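Local coordinates for protein beta-n-acetylhexosaminidase (Streptococcus pneumoniae, PDB 4AZC) that probably removes terminal N-acetylhexosamine residues from glycans, as a family 20 glycoside hydrolase catalytic module, at residues 58-63 against 163-168; 279-284 against 326-331. One frame throughout, in Å; residues are numbered along the deposited sequence.

Contact 1. Residues 58-63 against 163-168; sequences MTITAN and IGKYMD
Met58 and Ile60 lie against one flank of helix 153-170, where Tyr166 and Lys165 receive them. The thioether of Met58 folds back on itself, bent at chi2 (-72°) and again at chi3 (-67°), which curls the terminal methyl round to the phenol end of Tyr166. Met58 CE comes within 3.5 Å of Tyr166 OH and 4.0 Å of Tyr166 CZ, while Met58 SD sits 5.3 Å from the centroid of the Tyr166 ring. The sulfur lies 37° off the ring normal, so this is an oblique Met-aromatic contact rather than a stack. The Tyr166 hydroxyl is hydrogen-bonded to the backbone oxygen of Phe53, which fixes the far end of the ring while the methyl packs beside it. Lys165 takes a different course: its chain bends at chi2, chi3 and chi4 and runs past Thr59 instead of reaching straight outward. Its aliphatic part slides alongside Ile60 in the opposite direction, with Lys165 CG 3.7 Å from Ile60 CD1. The ammonium NZ turns to the main chain and is hydrogen-bonded to the carbonyl oxygen of Asp57. Ile60 also reaches Phe158 and Ala161 of the same helix, and Met58 touches its Leu162 as well as Val72, Lys73 and Ile76 of helix 69-83. This is mainly apolar packing of a loop and the start of strand 60-62 on a helix, with the Lys165 chain laid across the middle, and it joins the small beta hairpin of strands 60-62 and 65-67 to an outer helix of the TIM-barrel catalytic domain.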
loop_
_atom_site.group_PDB
_atom_site.type_symbol
_atom_site.label_atom_id
_atom_site.label_comp_id
_atom_site.label_asym_id
_atom_site.label_seq_id
_atom_site.Cartn_x
_atom_site.Cartn_y
_atom_site.Cartn_z
ATOM N N MET A 58 -5.274 7.127 -21.318
ATOM C CA MET A 58 -6.400 6.908 -20.425
ATOM C C MET A 58 -7.701 6.668 -21.195
ATOM O O MET A 58 -8.801 6.875 -20.658
ATOM C CB MET A 58 -6.549 8.093 -19.471
ATOM C CG MET A 58 -5.367 8.295 -18.524
ATOM S SD MET A 58 -5.255 7.040 -17.215
ATOM C CE MET A 58 -6.697 7.384 -16.220
ATOM N N THR A 59 -7.572 6.231 -22.447
ATOM C CA THR A 59 -8.717 5.833 -23.262
ATOM C C THR A 59 -9.466 4.729 -22.522
ATOM O O THR A 59 -8.851 3.777 -22.054
ATOM C CB THR A 59 -8.268 5.316 -24.657
ATOM O OG1 THR A 59 -7.476 6.316 -25.303
ATOM C CG2 THR A 59 -9.474 4.969 -25.541
ATOM N N ILE A 60 -10.782 4.861 -22.395
ATOM C CA ILE A 60 -11.567 3.837 -21.708
ATOM C C ILE A 60 -12.691 3.333 -22.589
ATOM O O ILE A 60 -13.450 4.123 -23.177
ATOM C CB ILE A 60 -12.186 4.333 -20.363
ATOM C CG1 ILE A 60 -11.108 4.696 -19.329
ATOM C CG2 ILE A 60 -13.149 3.290 -19.797
ATOM C CD1 ILE A 60 -10.108 3.555 -18.999
ATOM N N THR A 61 -12.806 2.013 -22.666
ATOM C CA THR A 61 -13.912 1.412 -23.378
ATOM C C THR A 61 -14.850 0.686 -22.416
ATOM O O THR A 61 -14.472 -0.292 -21.773
ATOM C CB THR A 61 -13.400 0.485 -24.486
ATOM O OG1 THR A 61 -12.162 1.012 -24.969
ATOM C CG2 THR A 61 -14.372 0.454 -25.610
ATOM N N ALA A 62 -16.067 1.206 -22.312
ATOM C CA ALA A 62 -17.095 0.669 -21.433
ATOM C C ALA A 62 -18.461 1.125 -21.895
ATOM O O ALA A 62 -18.598 2.188 -22.499
ATOM C CB ALA A 62 -16.865 1.125 -19.997
ATOM N N ASN A 63 -19.473 0.319 -21.598
ATOM C CA ASN A 63 -20.857 0.702 -21.841
ATOM C C ASN A 63 -21.178 0.816 -23.334
ATOM O O ASN A 63 -22.116 1.506 -23.732
ATOM C CB ASN A 63 -21.162 2.003 -21.078
ATOM C CG ASN A 63 -21.057 1.823 -19.570
ATOM O OD1 ASN A 63 -21.569 0.858 -19.029
ATOM N ND2 ASN A 63 -20.397 2.749 -18.896
ATOM N N ILE A 163 -9.954 0.537 -13.623
ATOM C CA ILE A 163 -9.066 -0.232 -12.759
ATOM C C ILE A 163 -8.232 -1.226 -13.571
ATOM O O ILE A 163 -7.040 -1.399 -13.300
ATOM C CB ILE A 163 -9.849 -0.876 -11.578
ATOM C CG1 ILE A 163 -10.171 0.218 -10.543
ATOM C CG2 ILE A 163 -9.066 -2.043 -10.952
ATOM C CD1 ILE A 163 -11.196 -0.189 -9.526
ATOM N N GLY A 164 -8.858 -1.837 -14.577
ATOM C CA GLY A 164 -8.170 -2.714 -15.538
ATOM C C GLY A 164 -6.991 -2.047 -16.237
ATOM O O GLY A 164 -5.917 -2.654 -16.385
ATOM N N LYS A 165 -7.185 -0.800 -16.664
ATOM C CA LYS A 165 -6.112 -0.026 -17.297
ATOM C C LYS A 165 -4.934 0.204 -16.357
ATOM O O LYS A 165 -3.784 0.037 -16.769
ATOM C CB LYS A 165 -6.632 1.318 -17.812
ATOM C CG LYS A 165 -7.191 1.274 -19.213
ATOM C CD LYS A 165 -6.082 1.576 -20.199
ATOM C CE LYS A 165 -6.601 2.273 -21.428
ATOM N NZ LYS A 165 -5.656 3.334 -21.849
ATOM N N TYR A 166 -5.218 0.571 -15.101
ATOM C CA TYR A 166 -4.160 0.695 -14.096
ATOM C C TYR A 166 -3.481 -0.654 -13.852
ATOM O O TYR A 166 -2.250 -0.723 -13.800
ATOM C CB TYR A 166 -4.679 1.270 -12.774
ATOM C CG TYR A 166 -5.002 2.756 -12.814
ATOM C CD1 TYR A 166 -3.996 3.707 -12.996
ATOM C CD2 TYR A 166 -6.313 3.207 -12.641
ATOM C CE1 TYR A 166 -4.291 5.080 -13.022
ATOM C CE2 TYR A 166 -6.622 4.583 -12.657
ATOM C CZ TYR A 166 -5.604 5.509 -12.857
ATOM O OH TYR A 166 -5.890 6.860 -12.884
ATOM N N MET A 167 -4.283 -1.706 -13.693
ATOM C CA MET A 167 -3.743 -3.064 -13.554
ATOM C C MET A 167 -2.849 -3.455 -14.757
ATOM O O MET A 167 -1.789 -4.052 -14.573
ATOM C CB MET A 167 -4.866 -4.093 -13.369
ATOM C CG MET A 167 -5.547 -4.082 -12.004
ATOM S SD MET A 167 -6.790 -5.380 -11.939
ATOM C CE MET A 167 -7.260 -5.358 -10.193
ATOM N N ASP A 168 -3.284 -3.124 -15.977
ATOM C CA ASP A 168 -2.490 -3.395 -17.179
ATOM C C ASP A 168 -1.105 -2.777 -17.072
ATOM O O ASP A 168 -0.125 -3.381 -17.497
ATOM C CB ASP A 168 -3.172 -2.860 -18.437
ATOM C CG ASP A 168 -4.402 -3.653 -18.826
ATOM O OD1 ASP A 168 -4.527 -4.832 -18.431
ATOM O OD2 ASP A 168 -5.263 -3.082 -19.536
#

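Contact 2. Residues 279-284 against 326-331; sequences WYYILG and LSIWAD. With NGW ((2S,3aR,5R,6S,7R,7aR)-5-(hydroxymethyl)-2-methyl-2,3a,5,6,7,7a-hexahydro-1H-pyrano[3,2-d][1,3]thiazole-6,7-diol), chain E.
Tyr281 O takes a hydrogen bond from Trp329 N, 2.9 Å long and in the carbonyl plane, and a weaker CA-H...O contact from Ile328 CA of the neighbouring strand at 3.4 Å. Leu283 N to Trp329 O (2.9 Å) and Tyr281 N to Ser327 O continue this parallel ladder. On the pocket side, the indole of Trp329 turns its edge to the face of Tyr280, planes at 74°, with NE1 3.2 Å above the centre of the phenol ring. With CG placed beside the backbone N (chi1 -59°), the Trp329 indole lies along the bound thiazole-fused sugar, one face under the pyranose with C5 3.6 Å above its plane and offset toward the rim. Asp331 accepts hydrogen bonds from two of the ligand's hydroxyls, O4 on OD1 and O6 on OD2, each at 2.6 Å, and Ile282 CD1 packs against O6. On the other side, Leu283 CD2 presses tightly on Ile328 CG2, 3.5 Å apart, the two side chains crossing at about a right angle. There helix 339-351 covers Tyr281, Leu283, Leu326 and Ile328, and helix 294-303 touches Trp279, Tyr281 and Leu326. Within the sheet, strand 321-329 has strand 10-16 as a further parallel neighbour.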
loop_
_atom_site.group_PDB
_atom_site.type_symbol
_atom_site.label_atom_id
_atom_site.label_comp_id
_atom_site.label_asym_id
_atom_site.label_seq_id
_atom_site.Cartn_x
_atom_site.Cartn_y
_atom_site.Cartn_z
ATOM N N TRP A 279 -0.356 1.060 14.655
ATOM C CA TRP A 279 0.835 1.696 14.079
ATOM C C TRP A 279 0.552 2.944 13.230
ATOM O O TRP A 279 1.480 3.601 12.766
ATOM C CB TRP A 279 1.653 0.676 13.262
ATOM C CG TRP A 279 2.133 -0.529 14.061
ATOM C CD1 TRP A 279 2.649 -0.524 15.333
ATOM C CD2 TRP A 279 2.155 -1.904 13.625
ATOM N NE1 TRP A 279 2.975 -1.811 15.715
ATOM C CE2 TRP A 279 2.676 -2.673 14.692
ATOM C CE3 TRP A 279 1.759 -2.561 12.443
ATOM C CZ2 TRP A 279 2.829 -4.058 14.609
ATOM C CZ3 TRP A 279 1.906 -3.935 12.359
ATOM C CH2 TRP A 279 2.440 -4.675 13.437
ATOM N N TYR A 280 -0.724 3.277 13.044
ATOM C CA TYR A 280 -1.125 4.405 12.186
ATOM C C TYR A 280 -0.665 5.764 12.660
ATOM O O TYR A 280 -0.732 6.078 13.859
ATOM C CB TYR A 280 -2.652 4.506 12.080
ATOM C CG TYR A 280 -3.325 3.444 11.262
ATOM C CD1 TYR A 280 -2.584 2.491 10.556
ATOM C CD2 TYR A 280 -4.716 3.401 11.182
ATOM C CE1 TYR A 280 -3.224 1.509 9.792
ATOM C CE2 TYR A 280 -5.356 2.440 10.437
ATOM C CZ TYR A 280 -4.611 1.497 9.744
ATOM O OH TYR A 280 -5.262 0.544 9.002
ATOM N N TYR A 281 -0.226 6.567 11.698
ATOM C CA TYR A 281 -0.065 8.005 11.881
ATOM C C TYR A 281 -0.855 8.728 10.796
ATOM O O TYR A 281 -0.684 8.456 9.603
ATOM C CB TYR A 281 1.409 8.422 11.845
ATOM C CG TYR A 281 1.609 9.921 11.909
ATOM C CD1 TYR A 281 1.021 10.679 12.930
ATOM C CD2 TYR A 281 2.383 10.588 10.950
ATOM C CE1 TYR A 281 1.198 12.066 12.999
ATOM C CE2 TYR A 281 2.563 11.990 11.006
ATOM C CZ TYR A 281 1.969 12.713 12.034
ATOM O OH TYR A 281 2.139 14.082 12.110
ATOM N N ILE A 282 -1.740 9.619 11.237
ATOM C CA ILE A 282 -2.522 10.490 10.370
ATOM C C ILE A 282 -1.790 11.836 10.399
ATOM O O ILE A 282 -1.542 12.383 11.478
ATOM C CB ILE A 282 -3.972 10.635 10.897
ATOM C CG1 ILE A 282 -4.702 9.275 10.877
ATOM C CG2 ILE A 282 -4.739 11.689 10.105
ATOM C CD1 ILE A 282 -6.011 9.236 11.701
ATOM N N LEU A 283 -1.413 12.354 9.230
ATOM C CA LEU A 283 -0.649 13.608 9.183
ATOM C C LEU A 283 -1.333 14.725 9.981
ATOM O O LEU A 283 -2.535 14.962 9.829
ATOM C CB LEU A 283 -0.419 14.066 7.742
ATOM C CG LEU A 283 0.296 13.108 6.788
ATOM C CD1 LEU A 283 0.594 13.853 5.501
ATOM C CD2 LEU A 283 1.568 12.518 7.386
ATOM N N GLY A 284 -0.567 15.375 10.851
ATOM C CA GLY A 284 -1.065 16.517 11.618
ATOM C C GLY A 284 -1.882 16.187 12.852
ATOM O O GLY A 284 -2.257 17.091 13.581
ATOM N N LEU A 326 3.130 -0.701 8.238
ATOM C CA LEU A 326 2.913 0.528 8.982
ATOM C C LEU A 326 2.373 1.590 8.019
ATOM O O LEU A 326 2.864 1.724 6.908
ATOM C CB LEU A 326 4.220 0.983 9.634
ATOM C CG LEU A 326 4.114 2.148 10.633
ATOM C CD1 LEU A 326 4.999 1.901 11.830
ATOM C CD2 LEU A 326 4.455 3.470 9.946
ATOM N N SER A 327 1.360 2.339 8.439
ATOM C CA SER A 327 0.621 3.157 7.492
ATOM C C SER A 327 0.601 4.634 7.838
ATOM O O SER A 327 0.336 5.020 8.986
ATOM C CB SER A 327 -0.802 2.616 7.340
ATOM O OG SER A 327 -0.788 1.225 7.034
ATOM N N ILE A 328 0.893 5.451 6.831
ATOM C CA ILE A 328 0.785 6.900 6.946
ATOM C C ILE A 328 -0.472 7.318 6.184
ATOM O O ILE A 328 -0.605 7.019 5.003
ATOM C CB ILE A 328 2.050 7.641 6.403
ATOM C CG1 ILE A 328 3.349 7.004 6.950
ATOM C CG2 ILE A 328 1.998 9.134 6.746
ATOM C CD1 ILE A 328 3.449 6.946 8.515
ATOM N N TRP A 329 -1.403 7.972 6.871
ATOM C CA TRP A 329 -2.656 8.388 6.251
ATOM C C TRP A 329 -2.752 9.896 6.194
ATOM O O TRP A 329 -2.183 10.596 7.044
ATOM C CB TRP A 329 -3.861 7.830 7.014
ATOM C CG TRP A 329 -3.880 6.338 7.089
ATOM C CD1 TRP A 329 -3.509 5.558 8.163
ATOM C CD2 TRP A 329 -4.280 5.431 6.050
ATOM N NE1 TRP A 329 -3.660 4.222 7.845
ATOM C CE2 TRP A 329 -4.126 4.116 6.558
ATOM C CE3 TRP A 329 -4.744 5.597 4.735
ATOM C CZ2 TRP A 329 -4.432 2.983 5.805
ATOM C CZ3 TRP A 329 -5.045 4.456 3.980
ATOM C CH2 TRP A 329 -4.883 3.167 4.524
ATOM N N ALA A 330 -3.495 10.398 5.217
ATOM C CA ALA A 330 -3.653 11.846 5.065
ATOM C C ALA A 330 -5.112 12.323 5.098
ATOM O O ALA A 330 -5.526 13.131 4.255
ATOM C CB ALA A 330 -2.919 12.329 3.793
ATOM N N ASP A 331 -5.874 11.843 6.093
ATOM C CA ASP A 331 -7.315 12.171 6.275
ATOM C C ASP A 331 -7.634 13.655 6.094
ATOM O O ASP A 331 -8.656 14.012 5.496
ATOM C CB ASP A 331 -7.829 11.704 7.654
ATOM C CG ASP A 331 -7.773 10.183 7.829
ATOM O OD1 ASP A 331 -6.853 9.541 7.267
ATOM O OD2 ASP A 331 -8.641 9.629 8.542
HETATM O O4 NGW E . -7.169 7.127 6.435
HETATM C C4 NGW E . -8.025 6.209 7.112
HETATM C C3 NGW E . -8.371 5.093 6.140
HETATM C C5 NGW E . -7.326 5.633 8.333
HETATM O O3 NGW E . -8.989 5.658 4.967
HETATM C C2 NGW E . -9.271 4.025 6.825
HETATM N N2 NGW E . -9.390 2.797 6.006
HETATM C C1 NGW E . -8.692 3.564 8.190
HETATM C C7 NGW E . -8.056 2.155 5.950
HETATM C C8 NGW E . -8.165 0.696 5.484
HETATM S S1 NGW E . -7.448 2.318 7.658
HETATM O O5 NGW E . -8.140 4.655 9.037
HETATM C C6 NGW E . -7.003 6.721 9.375
HETATM O O6 NGW E . -8.203 7.368 9.796
#

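How the contacts relate
From the N terminus the chain lays down strands 10-16 and 41-45, then the 58-63 segment. Contact 1 closes a long loop when helix 153-170 returns to that segment; helices 69-83 and 94-105 and strand 110-117 lie within it. The chain continues through strands 176-180, 223-227, 246-249 and 272-274 before contact 2 opens. That contact closes a shorter, beta-alpha-beta loop through helix 294-303 and adds strand 281-282 to strand 321-329, which itself pairs with strands 10-16 and 272-274. The loops follow in series, neither nesting nor crossing. The contact centres lie 30 Å apart, on opposite sides of the chain's centre: contact 1 ties a hairpin to an outer helix, contact 2 joins strands lining the ligand pocket.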